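Side-chain contact in transcriptional regulator, TetR family (Legionella pneumophila subsp. pneumophila str. Philadelphia 1, PDB 3ON4), which probably binds DNA through a helix-turn-helix motif and regulates transcription as a TetR-family regulator: residues Q89-A94 with E136-V141. Sequence-based numbering, arbitrary orientation.
Sequences QKFFDA and EWLKGV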
ATOM      1  N   GLN A  89      18.292   2.774  10.080  1.00 24.21           N
ATOM      2  CA  GLN A  89      18.136   1.327  10.343  1.00 24.28           C
ATOM      3  C   GLN A  89      17.199   1.069  11.535  1.00 24.26           C
ATOM      4  O   GLN A  89      16.328   0.182  11.494  1.00 23.80           O
ATOM      5  CB  GLN A  89      19.513   0.650  10.562  1.00 25.41           C
ATOM      6  CG  GLN A  89      20.407   0.616   9.302  1.00 26.46           C
ATOM      7  CD  GLN A  89      21.852   0.197   9.577  1.00 30.76           C
ATOM      8  OE1 GLN A  89      22.400   0.440  10.659  1.00 31.69           O
ATOM      9  NE2 GLN A  89      22.486  -0.410   8.577  1.00 32.40           N
ATOM     10  N   LYS A  90      17.351   1.858  12.594  1.00 24.99           N
ATOM     11  CA  LYS A  90      16.519   1.683  13.790  1.00 25.26           C
ATOM     12  C   LYS A  90      15.082   2.141  13.557  1.00 24.18           C
ATOM     13  O   LYS A  90      14.145   1.582  14.140  1.00 23.28           O
ATOM     14  CB  LYS A  90      17.119   2.415  15.002  1.00 26.95           C
ATOM     15  CG  LYS A  90      18.435   1.862  15.488  1.00 32.11           C
ATOM     16  CD  LYS A  90      18.354   0.450  16.091  1.00 36.70           C
ATOM     17  CE  LYS A  90      19.750  -0.010  16.524  1.00 40.84           C
ATOM     18  NZ  LYS A  90      19.844  -1.428  17.022  1.00 42.91           N
ATOM     19  N   PHE A  91      14.907   3.150  12.705  1.00 23.22           N
ATOM     20  CA  PHE A  91      13.576   3.553  12.256  1.00 22.50           C
ATOM     21  C   PHE A  91      12.860   2.364  11.622  1.00 21.44           C
ATOM     22  O   PHE A  91      11.715   2.069  11.975  1.00 21.37           O
ATOM     23  CB  PHE A  91      13.669   4.729  11.279  1.00 21.99           C
ATOM     24  CG  PHE A  91      12.529   4.819  10.317  1.00 23.14           C
ATOM     25  CD1 PHE A  91      11.344   5.442  10.677  1.00 23.69           C
ATOM     26  CD2 PHE A  91      12.649   4.301   9.040  1.00 23.63           C
ATOM     27  CE1 PHE A  91      10.301   5.528   9.777  1.00 24.96           C
ATOM     28  CE2 PHE A  91      11.610   4.393   8.140  1.00 23.09           C
ATOM     29  CZ  PHE A  91      10.448   4.995   8.498  1.00 21.80           C
ATOM     30  N   PHE A  92      13.530   1.661  10.712  1.00 21.39           N
ATOM     31  CA  PHE A  92      12.903   0.489  10.096  1.00 20.76           C
ATOM     32  C   PHE A  92      12.596  -0.604  11.126  1.00 21.23           C
ATOM     33  O   PHE A  92      11.492  -1.175  11.108  1.00 19.75           O
ATOM     34  CB  PHE A  92      13.741  -0.056   8.946  1.00 21.78           C
ATOM     35  CG  PHE A  92      13.040  -1.137   8.145  1.00 21.84           C
ATOM     36  CD1 PHE A  92      11.722  -0.983   7.748  1.00 22.30           C
ATOM     37  CD2 PHE A  92      13.703  -2.300   7.799  1.00 24.31           C
ATOM     38  CE1 PHE A  92      11.073  -1.985   7.001  1.00 21.42           C
ATOM     39  CE2 PHE A  92      13.052  -3.306   7.066  1.00 23.84           C
ATOM     40  CZ  PHE A  92      11.751  -3.128   6.662  1.00 20.27           C
ATOM     41  N   ASP A  93      13.535  -0.868  12.039  1.00 22.26           N
ATOM     42  CA  ASP A  93      13.281  -1.815  13.150  1.00 23.65           C
ATOM     43  C   ASP A  93      12.042  -1.410  13.968  1.00 22.50           C
ATOM     44  O   ASP A  93      11.201  -2.255  14.313  1.00 22.31           O
ATOM     45  CB  ASP A  93      14.501  -1.952  14.078  1.00 24.70           C
ATOM     46  CG  ASP A  93      15.699  -2.658  13.427  1.00 28.61           C
ATOM     47  OD1 ASP A  93      15.576  -3.336  12.371  1.00 30.36           O
ATOM     48  OD2 ASP A  93      16.796  -2.559  14.019  1.00 30.18           O
ATOM     49  N   ALA A  94      11.907  -0.118  14.261  1.00 22.66           N
ATOM     50  CA  ALA A  94      10.738   0.382  15.003  1.00 22.66           C
ATOM     51  C   ALA A  94       9.426   0.147  14.228  1.00 21.38           C
ATOM     52  O   ALA A  94       8.425  -0.224  14.825  1.00 22.48           O
ATOM     53  CB  ALA A  94      10.893   1.864  15.346  1.00 22.67           C
ATOM     54  N   GLU A 136       9.626  14.310   7.020  1.00 21.07           N
ATOM     55  CA  GLU A 136      10.422  15.365   7.656  1.00 23.14           C
ATOM     56  C   GLU A 136      11.497  14.778   8.585  1.00 22.23           C
ATOM     57  O   GLU A 136      12.642  15.221   8.547  1.00 22.93           O
ATOM     58  CB  GLU A 136       9.521  16.349   8.420  1.00 24.06           C
ATOM     59  CG  GLU A 136      10.255  17.533   9.087  1.00 29.27           C
ATOM     60  CD  GLU A 136      11.123  18.322   8.117  1.00 35.16           C
ATOM     61  OE1 GLU A 136      10.688  18.541   6.955  1.00 37.88           O
ATOM     62  OE2 GLU A 136      12.248  18.698   8.509  1.00 41.73           O
ATOM     63  N   TRP A 137      11.145  13.779   9.394  1.00 20.51           N
ATOM     64  CA  TRP A 137      12.136  13.138  10.282  1.00 20.68           C
ATOM     65  C   TRP A 137      13.286  12.502   9.487  1.00 20.17           C
ATOM     66  O   TRP A 137      14.471  12.745   9.758  1.00 21.46           O
ATOM     67  CB  TRP A 137      11.469  12.067  11.124  1.00 19.68           C
ATOM     68  CG  TRP A 137      12.386  11.508  12.134  1.00 20.72           C
ATOM     69  CD1 TRP A 137      12.679  12.029  13.368  1.00 23.81           C
ATOM     70  CD2 TRP A 137      13.159  10.316  12.005  1.00 21.26           C
ATOM     71  NE1 TRP A 137      13.592  11.232  14.009  1.00 22.92           N
ATOM     72  CE2 TRP A 137      13.908  10.175  13.192  1.00 21.53           C
ATOM     73  CE3 TRP A 137      13.322   9.371  10.981  1.00 19.60           C
ATOM     74  CZ2 TRP A 137      14.773   9.112  13.402  1.00 23.42           C
ATOM     75  CZ3 TRP A 137      14.185   8.311  11.188  1.00 19.51           C
ATOM     76  CH2 TRP A 137      14.896   8.182  12.398  1.00 21.08           C
ATOM     77  N   LEU A 138      12.930  11.710   8.488  1.00 19.27           N
ATOM     78  CA  LEU A 138      13.918  11.081   7.582  1.00 19.75           C
ATOM     79  C   LEU A 138      14.835  12.090   6.862  1.00 21.03           C
ATOM     80  O   LEU A 138      16.069  11.923   6.832  1.00 21.12           O
ATOM     81  CB  LEU A 138      13.188  10.191   6.547  1.00 18.07           C
ATOM     82  CG  LEU A 138      12.609   8.855   7.008  1.00 17.61           C
ATOM     83  CD1 LEU A 138      11.787   8.171   5.909  1.00 15.21           C
ATOM     84  CD2 LEU A 138      13.764   7.951   7.474  1.00 17.29           C
ATOM     85  N   LYS A 139      14.234  13.135   6.280  1.00 21.38           N
ATOM     86  CA  LYS A 139      14.967  14.222   5.621  1.00 23.95           C
ATOM     87  C   LYS A 139      15.958  14.880   6.568  1.00 24.38           C
ATOM     88  O   LYS A 139      17.126  15.112   6.215  1.00 25.37           O
ATOM     89  CB  LYS A 139      13.998  15.291   5.106  1.00 24.81           C
ATOM     90  CG  LYS A 139      14.657  16.545   4.498  1.00 30.03           C
ATOM     91  CD  LYS A 139      13.586  17.629   4.388  1.00 35.64           C
ATOM     92  CE  LYS A 139      14.112  18.915   3.858  1.00 39.68           C
ATOM     93  NZ  LYS A 139      13.410  20.077   4.495  1.00 43.62           N
ATOM     94  N   GLY A 140      15.494  15.184   7.775  1.00 25.17           N
ATOM     95  CA  GLY A 140      16.370  15.796   8.797  1.00 26.87           C
ATOM     96  C   GLY A 140      17.571  14.939   9.187  1.00 27.18           C
ATOM     97  O   GLY A 140      18.695  15.450   9.309  1.00 28.78           O
ATOM     98  N   VAL A 141      17.341  13.650   9.401  1.00 26.15           N
ATOM     99  CA  VAL A 141      18.417  12.711   9.737  1.00 27.23           C
ATOM    100  C   VAL A 141      19.435  12.681   8.591  1.00 28.21           C
ATOM    101  O   VAL A 141      20.652  12.748   8.804  1.00 28.80           O
ATOM    102  CB  VAL A 141      17.849  11.276  10.006  1.00 25.83           C
ATOM    103  CG1 VAL A 141      18.970  10.270  10.101  1.00 27.79           C
ATOM    104  CG2 VAL A 141      17.024  11.245  11.302  1.00 25.88           C
TER
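F91 reaches across from helix 84-98 to W137 and L138 of helix 121-144, joining two helices of the all-helical C-terminal domain of this TetR-family regulator. The contact is buried and wholly apolar, with no hydrogen bond between the segments. Followed outward from the backbone, F91 first meets the indole: its CB rests 3.6 Å from W137 CZ3, with CH2 of the same six-membered ring slightly farther off. F91 CG and CD1 still lie close to W137 CZ3, CD1 at 4.1 Å, before the phenyl ring moves on past the tryptophan. The two side chains run by each other in opposite directions, and although their planes are inclined by only 30°, the six-membered rings are slid apart, with centroids 5.8 Å from each other, and barely overlap. On the other side of the phenyl ring, at F91 CD2, the ring meets L138, whose side chain crosses it at about a right angle and sets a methyl over one face in a CH-pi contact. L73 of helix 54-77 also packs on F91. For W137, CG lies anti to the backbone N (chi1 -173°), which extends the benzo end of the indole toward F91; its NE1 hydrogen-bonds to S77 OG, and V141 CG2 lies over one face of the indole. The methyl above the phenylalanine is L138 CD2, 4.3 Å from the centroid of the F91 ring and 16° off its normal, nearest to F91 CD2 on the rim of the ring.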